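PDB 6CN7: aerobactin synthase IucC from Klebsiella pneumoniae, which probably catalyses the ATP-dependent attachment of a second N6-acetyl-N6-hydroxylysine to citryl-N6-acetyl-N6-hydroxylysine, completing the siderophore aerobactin. Local coordinates for residues A[99-102]-A[103-107]; A[62-65]-A[66-69]; A[404-407]-A[408-412]. The protein carries 5 engineered substitutions. One frame throughout, in Å; residues are numbered along the deposited sequence.

Interaction 1: residues A[99-102]-A[103-107]; sequences QDLY and ATLLG
Leu101 and Leu105 make an i, i+4 contact along one face of the alpha-helix 91-114, a buried contact beside which Gln99, Tyr102 and Leu106 face the second subunit. The two side chains lie alongside each other and point the same way, with Leu101 CD2 3.6 Å from Leu105 CD1. The CG of Leu101 swings anti to its own nitrogen (chi1 179°), and the same CD2 lies over the centre of the Tyr102 ring, 3.9 Å above its plane. Leu105 CD1 approaches that ring obliquely, 4.1 Å from Tyr102 CD1. Leu105 N donates to Leu101 O at 3.1 Å with an N-H...O angle of 159°, the i, i+4 bond beneath the leucine pair. Beyond the segments, Leu105 packs on Trp8 and Leu15 of helix 4-25, and Leu101 on Leu80 of helix 76-87. Tyr102 turns to the second subunit, where it packs on Ala240 and its OH makes a weak hydrogen bond with Glu241 of that chain. On another side of the helix, Thr104 folds its hydroxyl back along the backbone, and Asp100 O accepts two bonds: Thr104 N at 3.1 Å and Thr104 OG1 at 2.9 Å arrive from opposite faces of its carbonyl plane.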
ATOM      1  N   GLN A  99      -0.143 -16.422  -2.494  1.00 52.05           N
ATOM      2  CA  GLN A  99      -0.207 -15.381  -1.476  1.00 55.42           C
ATOM      3  C   GLN A  99      -1.362 -15.627  -0.517  1.00 51.23           C
ATOM      4  O   GLN A  99      -1.200 -15.511   0.704  1.00 51.56           O
ATOM      5  CB  GLN A  99      -0.325 -14.010  -2.143  1.00 60.77           C
ATOM      6  CG  GLN A  99       0.950 -13.576  -2.847  1.00 65.72           C
ATOM      7  CD  GLN A  99       0.805 -12.251  -3.566  1.00 71.55           C
ATOM      8  OE1 GLN A  99      -0.307 -11.768  -3.789  1.00 74.05           O
ATOM      9  NE2 GLN A  99       1.932 -11.652  -3.932  1.00 72.55           N
ATOM     10  N   ASP A 100      -2.538 -15.976  -1.048  1.00 49.66           N
ATOM     11  CA  ASP A 100      -3.646 -16.365  -0.181  1.00 51.29           C
ATOM     12  C   ASP A 100      -3.285 -17.593   0.644  1.00 49.37           C
ATOM     13  O   ASP A 100      -3.655 -17.693   1.819  1.00 47.11           O
ATOM     14  CB  ASP A 100      -4.900 -16.635  -1.010  1.00 55.85           C
ATOM     15  CG  ASP A 100      -5.423 -15.391  -1.702  1.00 65.37           C
ATOM     16  OD1 ASP A 100      -5.105 -14.273  -1.244  1.00 70.32           O
ATOM     17  OD2 ASP A 100      -6.157 -15.532  -2.703  1.00 70.86           O
ATOM     18  N   LEU A 101      -2.560 -18.541   0.044  1.00 48.14           N
ATOM     19  CA  LEU A 101      -2.150 -19.738   0.771  1.00 43.26           C
ATOM     20  C   LEU A 101      -1.209 -19.386   1.914  1.00 45.63           C
ATOM     21  O   LEU A 101      -1.388 -19.852   3.045  1.00 49.36           O
ATOM     22  CB  LEU A 101      -1.488 -20.732  -0.188  1.00 45.96           C
ATOM     23  CG  LEU A 101      -0.974 -22.056   0.395  1.00 48.86           C
ATOM     24  CD1 LEU A 101      -0.973 -23.117  -0.691  1.00 50.65           C
ATOM     25  CD2 LEU A 101       0.430 -21.940   0.988  1.00 47.76           C
ATOM     26  N   TYR A 102      -0.191 -18.571   1.637  1.00 45.08           N
ATOM     27  CA  TYR A 102       0.782 -18.245   2.671  1.00 45.50           C
ATOM     28  C   TYR A 102       0.204 -17.277   3.692  1.00 44.19           C
ATOM     29  O   TYR A 102       0.587 -17.315   4.867  1.00 44.36           O
ATOM     30  CB  TYR A 102       2.056 -17.680   2.040  1.00 44.47           C
ATOM     31  CG  TYR A 102       2.917 -18.747   1.399  1.00 43.67           C
ATOM     32  CD1 TYR A 102       3.590 -19.676   2.179  1.00 44.90           C
ATOM     33  CD2 TYR A 102       3.052 -18.833   0.018  1.00 46.81           C
ATOM     34  CE1 TYR A 102       4.375 -20.659   1.608  1.00 43.89           C
ATOM     35  CE2 TYR A 102       3.839 -19.815  -0.565  1.00 44.07           C
ATOM     36  CZ  TYR A 102       4.497 -20.724   0.238  1.00 44.75           C
ATOM     37  OH  TYR A 102       5.282 -21.705  -0.328  1.00 51.90           O
ATOM     38  N   ALA A 103      -0.723 -16.413   3.277  1.00 42.48           N
ATOM     39  CA  ALA A 103      -1.449 -15.604   4.249  1.00 40.94           C
ATOM     40  C   ALA A 103      -2.226 -16.478   5.223  1.00 41.70           C
ATOM     41  O   ALA A 103      -2.351 -16.136   6.404  1.00 40.77           O
ATOM     42  CB  ALA A 103      -2.394 -14.636   3.537  1.00 36.84           C
ATOM     43  N   THR A 104      -2.752 -17.612   4.749  1.00 40.05           N
ATOM     44  CA  THR A 104      -3.497 -18.511   5.626  1.00 43.14           C
ATOM     45  C   THR A 104      -2.566 -19.235   6.590  1.00 40.97           C
ATOM     46  O   THR A 104      -2.876 -19.364   7.781  1.00 41.88           O
ATOM     47  CB  THR A 104      -4.299 -19.516   4.796  1.00 45.50           C
ATOM     48  OG1 THR A 104      -5.206 -18.814   3.936  1.00 49.36           O
ATOM     49  CG2 THR A 104      -5.097 -20.457   5.699  1.00 44.00           C
ATOM     50  N   LEU A 105      -1.424 -19.717   6.098  1.00 39.15           N
ATOM     51  CA  LEU A 105      -0.479 -20.398   6.975  1.00 43.17           C
ATOM     52  C   LEU A 105       0.056 -19.456   8.044  1.00 41.59           C
ATOM     53  O   LEU A 105       0.243 -19.856   9.199  1.00 43.75           O
ATOM     54  CB  LEU A 105       0.667 -20.986   6.151  1.00 44.41           C
ATOM     55  CG  LEU A 105       0.270 -22.041   5.112  1.00 46.56           C
ATOM     56  CD1 LEU A 105       1.494 -22.504   4.336  1.00 46.18           C
ATOM     57  CD2 LEU A 105      -0.414 -23.227   5.773  1.00 45.36           C
ATOM     58  N   LEU A 106       0.316 -18.200   7.680  1.00 42.69           N
ATOM     59  CA  LEU A 106       0.749 -17.222   8.671  1.00 43.58           C
ATOM     60  C   LEU A 106      -0.293 -17.069   9.769  1.00 41.45           C
ATOM     61  O   LEU A 106       0.038 -17.082  10.961  1.00 41.31           O
ATOM     62  CB  LEU A 106       1.025 -15.878   7.994  1.00 40.31           C
ATOM     63  CG  LEU A 106       2.331 -15.792   7.199  1.00 43.83           C
ATOM     64  CD1 LEU A 106       2.373 -14.517   6.373  1.00 46.28           C
ATOM     65  CD2 LEU A 106       3.536 -15.859   8.128  1.00 44.12           C
ATOM     66  N   GLY A 107      -1.564 -16.927   9.386  1.00 42.53           N
ATOM     67  CA  GLY A 107      -2.617 -16.799  10.380  1.00 42.34           C
ATOM     68  C   GLY A 107      -2.788 -18.058  11.206  1.00 42.75           C
ATOM     69  O   GLY A 107      -2.994 -17.993  12.421  1.00 46.33           O
TER

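Interaction 2: residues A[62-65]-A[66-69]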
ATOM      1  N   ILE A  62     -10.442 -36.377   7.575  1.00 45.25           N
ATOM      2  CA  ILE A  62      -9.083 -36.834   7.305  1.00 47.22           C
ATOM      3  C   ILE A  62      -8.230 -36.652   8.553  1.00 47.48           C
ATOM      4  O   ILE A  62      -8.243 -35.585   9.176  1.00 50.40           O
ATOM      5  CB  ILE A  62      -8.487 -36.078   6.106  1.00 46.38           C
ATOM      6  CG1 ILE A  62      -9.244 -36.465   4.829  1.00 47.35           C
ATOM      7  CG2 ILE A  62      -6.985 -36.365   5.971  1.00 49.16           C
ATOM      8  CD1 ILE A  62      -8.771 -35.759   3.570  1.00 51.49           C
ATOM      9  N   ASP A  63      -7.493 -37.700   8.921  1.00 50.51           N
ATOM     10  CA  ASP A  63      -6.497 -37.616   9.986  1.00 49.32           C
ATOM     11  C   ASP A  63      -5.216 -37.041   9.397  1.00 47.70           C
ATOM     12  O   ASP A  63      -4.495 -37.730   8.666  1.00 49.86           O
ATOM     13  CB  ASP A  63      -6.260 -38.991  10.606  1.00 50.47           C
ATOM     14  CG  ASP A  63      -5.268 -38.954  11.756  1.00 57.57           C
ATOM     15  OD1 ASP A  63      -4.630 -37.900  11.973  1.00 58.37           O
ATOM     16  OD2 ASP A  63      -5.127 -39.985  12.450  1.00 59.05           O
ATOM     17  N   ALA A  64      -4.924 -35.779   9.725  1.00 46.72           N
ATOM     18  CA  ALA A  64      -3.839 -35.063   9.060  1.00 48.72           C
ATOM     19  C   ALA A  64      -2.483 -35.724   9.287  1.00 49.35           C
ATOM     20  O   ALA A  64      -1.581 -35.576   8.455  1.00 53.94           O
ATOM     21  CB  ALA A  64      -3.804 -33.613   9.539  1.00 39.81           C
ATOM     22  N   GLN A  65      -2.312 -36.451  10.393  1.00 53.64           N
ATOM     23  CA  GLN A  65      -1.013 -37.052  10.677  1.00 62.03           C
ATOM     24  C   GLN A  65      -0.697 -38.201   9.727  1.00 60.61           C
ATOM     25  O   GLN A  65       0.479 -38.500   9.492  1.00 61.65           O
ATOM     26  CB  GLN A  65      -0.959 -37.540  12.126  1.00 69.54           C
ATOM     27  CG  GLN A  65      -0.766 -36.429  13.144  1.00 77.52           C
ATOM     28  CD  GLN A  65       0.565 -35.718  12.981  1.00 87.27           C
ATOM     29  OE1 GLN A  65       1.603 -36.355  12.782  1.00 93.42           O
ATOM     30  NE2 GLN A  65       0.541 -34.392  13.055  1.00 86.26           N
ATOM     31  N   THR A  66      -1.718 -38.852   9.171  1.00 59.19           N
ATOM     32  CA  THR A  66      -1.501 -39.983   8.279  1.00 57.79           C
ATOM     33  C   THR A  66      -1.188 -39.572   6.846  1.00 56.49           C
ATOM     34  O   THR A  66      -0.875 -40.442   6.028  1.00 60.61           O
ATOM     35  CB  THR A  66      -2.734 -40.892   8.279  1.00 59.27           C
ATOM     36  OG1 THR A  66      -3.842 -40.202   7.685  1.00 60.86           O
ATOM     37  CG2 THR A  66      -3.100 -41.305   9.699  1.00 59.38           C
ATOM     38  N   LEU A  67      -1.261 -38.282   6.523  1.00 56.23           N
ATOM     39  CA  LEU A  67      -1.090 -37.845   5.143  1.00 53.04           C
ATOM     40  C   LEU A  67       0.269 -38.265   4.597  1.00 52.77           C
ATOM     41  O   LEU A  67       1.304 -38.058   5.239  1.00 47.21           O
ATOM     42  CB  LEU A  67      -1.252 -36.327   5.047  1.00 47.23           C
ATOM     43  CG  LEU A  67      -2.690 -35.806   5.070  1.00 44.78           C
ATOM     44  CD1 LEU A  67      -2.700 -34.297   5.235  1.00 44.62           C
ATOM     45  CD2 LEU A  67      -3.436 -36.201   3.801  1.00 44.70           C
ATOM     46  N   ARG A  68       0.257 -38.848   3.399  1.00 56.19           N
ATOM     47  CA  ARG A  68       1.466 -39.246   2.694  1.00 60.99           C
ATOM     48  C   ARG A  68       1.336 -38.879   1.224  1.00 59.44           C
ATOM     49  O   ARG A  68       0.292 -39.114   0.609  1.00 56.49           O
ATOM     50  CB  ARG A  68       1.720 -40.754   2.803  1.00 69.13           C
ATOM     51  CG  ARG A  68       1.981 -41.256   4.201  1.00 76.96           C
ATOM     52  CD  ARG A  68       3.348 -40.828   4.697  1.00 85.41           C
ATOM     53  NE  ARG A  68       3.657 -41.439   5.987  1.00 90.85           N
ATOM     54  CZ  ARG A  68       3.301 -40.933   7.163  1.00 90.23           C
ATOM     55  NH1 ARG A  68       2.620 -39.796   7.230  1.00 86.67           N
ATOM     56  NH2 ARG A  68       3.627 -41.569   8.279  1.00 92.85           N
ATOM     57  N   CYS A  69       2.400 -38.298   0.667  1.00 60.88           N
ATOM     58  CA  CYS A  69       2.532 -38.095  -0.778  1.00 62.93           C
ATOM     59  C   CYS A  69       3.867 -38.716  -1.182  1.00 69.13           C
ATOM     60  O   CYS A  69       4.853 -38.010  -1.398  1.00 71.24           O
ATOM     61  CB  CYS A  69       2.459 -36.622  -1.156  1.00 62.51           C
ATOM     62  SG  CYS A  69       2.305 -36.333  -2.936  1.00 66.41           S
TER
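Asp63 O is gripped twice by Thr66: the hydroxyl OG1 donates to it at 2.7 Å, in the carbonyl plane, while the backbone N of Thr66 reaches the same oxygen at 3.0 Å from above that plane. With chi1 at 67°, OG1 of Thr66 sits between its own backbone N and carbonyl carbon, facing Asp63 O, and it also accepts from the backbone N of Ser51 on strand 46-54. The side chains of Asp63 and Thr66 cross at about a right angle, with the methyl CG2 of Thr66 3.7 Å from Asp63 OD2. One residue later the turn repeats more loosely, Leu67 N making a weak bond to Ala64 O at 3.3 Å. On its apolar side, Leu67 CD2 meets Ile62 CG2 at 4.2 Å, and both residues pack on Phe50 and on helix 4-25. Arg68 bends back at chi2 (-72°), bringing NH1 to Leu67 O at 3.0 Å and, weakly, to Gln65 O near the guanidinium plane. These are successive beta turns leading out of strand 60-62, and Asp63 OD1, accepting from Gln65 N at 3.2 Å, adds an Asx turn at their start.

Interaction 3: residues A[404-407]-A[408-412]; sequences RVVV and VPLYH
A chi1 of -65° sets the CG of Leu410 beside its own backbone N and brings it 3.4 Å from Val406 O, while the tip of the same side chain runs on to a loose apolar contact of CD1 with CG1 of Val406. Tyr411 takes the other course: its CG lies opposite the backbone N (chi1 -171°), which carries the ring away from the preceding turn and leaves CB to pass Val407 O. This is a proline kink within helix 395-417. Pro409 has no N-H to give; CG of its ring stands 3.3 Å from Val405 O, the acceptor an N-H at 409 would use, and CD lies 3.4 Å from Val406 O, one residue on. The i, i+4 spacing is stretched on each side of the proline, Val408 N to Arg404 O at 4.3 Å and Leu410 N to Val406 O at 3.7 Å. Regular bonding resumes at the next residue, where Tyr411 N donates to Val407 O at 2.8 Å, almost in line with the carbonyl bond and with an N-H...O angle of 166°. Val408 lies back against the turn before, its CG2 3.8 Å from Arg404 CA. Away from the segments, the hydroxyl of Tyr411 bonds Phe533 O, and the His412 ring is held at both nitrogens, ND1 by Tyr519 OH and NE2 by Asp311. Three other helices pack against the bent segment: Pro409 rests on Leu314 and Ser317 of helix 312-317, Val408 on Val515 and Tyr519 of helix 505-521, and Val406 and Val407 on His486 of helix 475-499.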
ATOM      1  N   ARG A 404     -33.813 -25.381  18.472  1.00 48.82           N
ATOM      2  CA  ARG A 404     -34.981 -24.524  18.654  1.00 49.11           C
ATOM      3  C   ARG A 404     -34.596 -23.052  18.646  1.00 46.80           C
ATOM      4  O   ARG A 404     -35.404 -22.199  18.258  1.00 46.33           O
ATOM      5  CB  ARG A 404     -35.693 -24.880  19.959  1.00 49.86           C
ATOM      6  CG  ARG A 404     -36.147 -26.331  20.056  1.00 51.64           C
ATOM      7  CD  ARG A 404     -36.579 -26.671  21.474  1.00 50.24           C
ATOM      8  NE  ARG A 404     -37.808 -25.976  21.838  1.00 51.78           N
ATOM      9  CZ  ARG A 404     -38.216 -25.759  23.083  1.00 52.89           C
ATOM     10  NH1 ARG A 404     -37.490 -26.171  24.116  1.00 54.60           N
ATOM     11  NH2 ARG A 404     -39.356 -25.118  23.294  1.00 51.40           N
ATOM     12  N   VAL A 405     -33.368 -22.735  19.059  1.00 46.74           N
ATOM     13  CA  VAL A 405     -32.928 -21.344  19.133  1.00 46.32           C
ATOM     14  C   VAL A 405     -32.532 -20.817  17.756  1.00 42.60           C
ATOM     15  O   VAL A 405     -32.755 -19.645  17.441  1.00 45.39           O
ATOM     16  CB  VAL A 405     -31.767 -21.228  20.137  1.00 48.45           C
ATOM     17  CG1 VAL A 405     -31.022 -19.904  19.971  1.00 52.29           C
ATOM     18  CG2 VAL A 405     -32.294 -21.364  21.562  1.00 48.79           C
ATOM     19  N   VAL A 406     -31.939 -21.661  16.918  1.00 44.56           N
ATOM     20  CA  VAL A 406     -31.313 -21.230  15.667  1.00 46.96           C
ATOM     21  C   VAL A 406     -32.190 -21.537  14.460  1.00 46.29           C
ATOM     22  O   VAL A 406     -32.515 -20.644  13.677  1.00 48.44           O
ATOM     23  CB  VAL A 406     -29.918 -21.882  15.521  1.00 46.84           C
ATOM     24  CG1 VAL A 406     -29.281 -21.492  14.189  1.00 49.88           C
ATOM     25  CG2 VAL A 406     -29.015 -21.479  16.677  1.00 46.78           C
ATOM     26  N   VAL A 407     -32.589 -22.796  14.293  1.00 46.11           N
ATOM     27  CA  VAL A 407     -33.164 -23.228  13.023  1.00 46.76           C
ATOM     28  C   VAL A 407     -34.636 -22.853  12.932  1.00 48.98           C
ATOM     29  O   VAL A 407     -35.105 -22.403  11.880  1.00 48.06           O
ATOM     30  CB  VAL A 407     -32.949 -24.743  12.840  1.00 46.72           C
ATOM     31  CG1 VAL A 407     -33.514 -25.207  11.503  1.00 42.83           C
ATOM     32  CG2 VAL A 407     -31.465 -25.084  12.940  1.00 47.27           C
ATOM     33  N   VAL A 408     -35.387 -23.028  14.021  1.00 47.63           N
ATOM     34  CA  VAL A 408     -36.820 -22.736  13.990  1.00 44.43           C
ATOM     35  C   VAL A 408     -37.089 -21.302  13.546  1.00 45.15           C
ATOM     36  O   VAL A 408     -37.876 -21.106  12.606  1.00 47.68           O
ATOM     37  CB  VAL A 408     -37.458 -23.064  15.344  1.00 51.86           C
ATOM     38  CG1 VAL A 408     -38.935 -22.676  15.354  1.00 49.57           C
ATOM     39  CG2 VAL A 408     -37.296 -24.546  15.661  1.00 53.63           C
ATOM     40  N   PRO A 409     -36.492 -20.271  14.157  1.00 42.55           N
ATOM     41  CA  PRO A 409     -36.782 -18.901  13.694  1.00 43.45           C
ATOM     42  C   PRO A 409     -36.481 -18.692  12.221  1.00 45.27           C
ATOM     43  O   PRO A 409     -37.274 -18.065  11.509  1.00 48.38           O
ATOM     44  CB  PRO A 409     -35.883 -18.026  14.583  1.00 43.65           C
ATOM     45  CG  PRO A 409     -35.493 -18.884  15.722  1.00 46.62           C
ATOM     46  CD  PRO A 409     -35.499 -20.290  15.242  1.00 42.97           C
ATOM     47  N   LEU A 410     -35.350 -19.209  11.741  1.00 45.59           N
ATOM     48  CA  LEU A 410     -34.971 -18.995  10.348  1.00 45.20           C
ATOM     49  C   LEU A 410     -35.915 -19.723   9.400  1.00 41.23           C
ATOM     50  O   LEU A 410     -36.301 -19.177   8.360  1.00 44.79           O
ATOM     51  CB  LEU A 410     -33.530 -19.451  10.125  1.00 44.13           C
ATOM     52  CG  LEU A 410     -32.461 -18.659  10.883  1.00 49.61           C
ATOM     53  CD1 LEU A 410     -31.103 -19.316  10.723  1.00 52.62           C
ATOM     54  CD2 LEU A 410     -32.413 -17.215  10.406  1.00 53.68           C
ATOM     55  N   TYR A 411     -36.299 -20.955   9.737  1.00 41.32           N
ATOM     56  CA  TYR A 411     -37.207 -21.701   8.873  1.00 38.69           C
ATOM     57  C   TYR A 411     -38.610 -21.112   8.914  1.00 46.12           C
ATOM     58  O   TYR A 411     -39.299 -21.062   7.888  1.00 48.42           O
ATOM     59  CB  TYR A 411     -37.223 -23.170   9.285  1.00 38.49           C
ATOM     60  CG  TYR A 411     -37.963 -24.075   8.329  1.00 43.04           C
ATOM     61  CD1 TYR A 411     -37.593 -24.153   6.992  1.00 42.64           C
ATOM     62  CD2 TYR A 411     -39.016 -24.866   8.763  1.00 41.76           C
ATOM     63  CE1 TYR A 411     -38.262 -24.982   6.112  1.00 40.35           C
ATOM     64  CE2 TYR A 411     -39.690 -25.699   7.892  1.00 44.03           C
ATOM     65  CZ  TYR A 411     -39.306 -25.754   6.568  1.00 44.09           C
ATOM     66  OH  TYR A 411     -39.976 -26.582   5.697  1.00 48.35           O
ATOM     67  N   HIS A 412     -39.048 -20.659  10.091  1.00 40.76           N
ATOM     68  CA  HIS A 412     -40.358 -20.026  10.208  1.00 44.74           C
ATOM     69  C   HIS A 412     -40.403 -18.719   9.426  1.00 43.35           C
ATOM     70  O   HIS A 412     -41.366 -18.451   8.698  1.00 44.54           O
ATOM     71  CB  HIS A 412     -40.689 -19.788  11.682  1.00 49.60           C
ATOM     72  CG  HIS A 412     -41.977 -19.058  11.905  1.00 50.92           C
ATOM     73  ND1 HIS A 412     -43.207 -19.612  11.625  1.00 51.78           N
ATOM     74  CD2 HIS A 412     -42.226 -17.819  12.390  1.00 52.71           C
ATOM     75  CE1 HIS A 412     -44.157 -18.746  11.924  1.00 51.00           C
ATOM     76  NE2 HIS A 412     -43.588 -17.650  12.389  1.00 54.34           N
TER

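In the fold
All three contacts are local and follow one another in series, so none encloses or crosses another. Nearest the N terminus, interaction 2 turns the chain as it leaves edge strand 60-62 of the first antiparallel sheet and lays the loop against helix 4-25. After helix 76-87 comes interaction 1, on helix 91-114, its centre about 20 Å from that of interaction 2; helix 4-25 touches both, joining the sheet region to the helices at the subunit interface. Far later, interaction 3 bends helix 395-417 within the FhuF-like region, on the opposite side of the chain's centre from interaction 1, their centres about 36 Å apart.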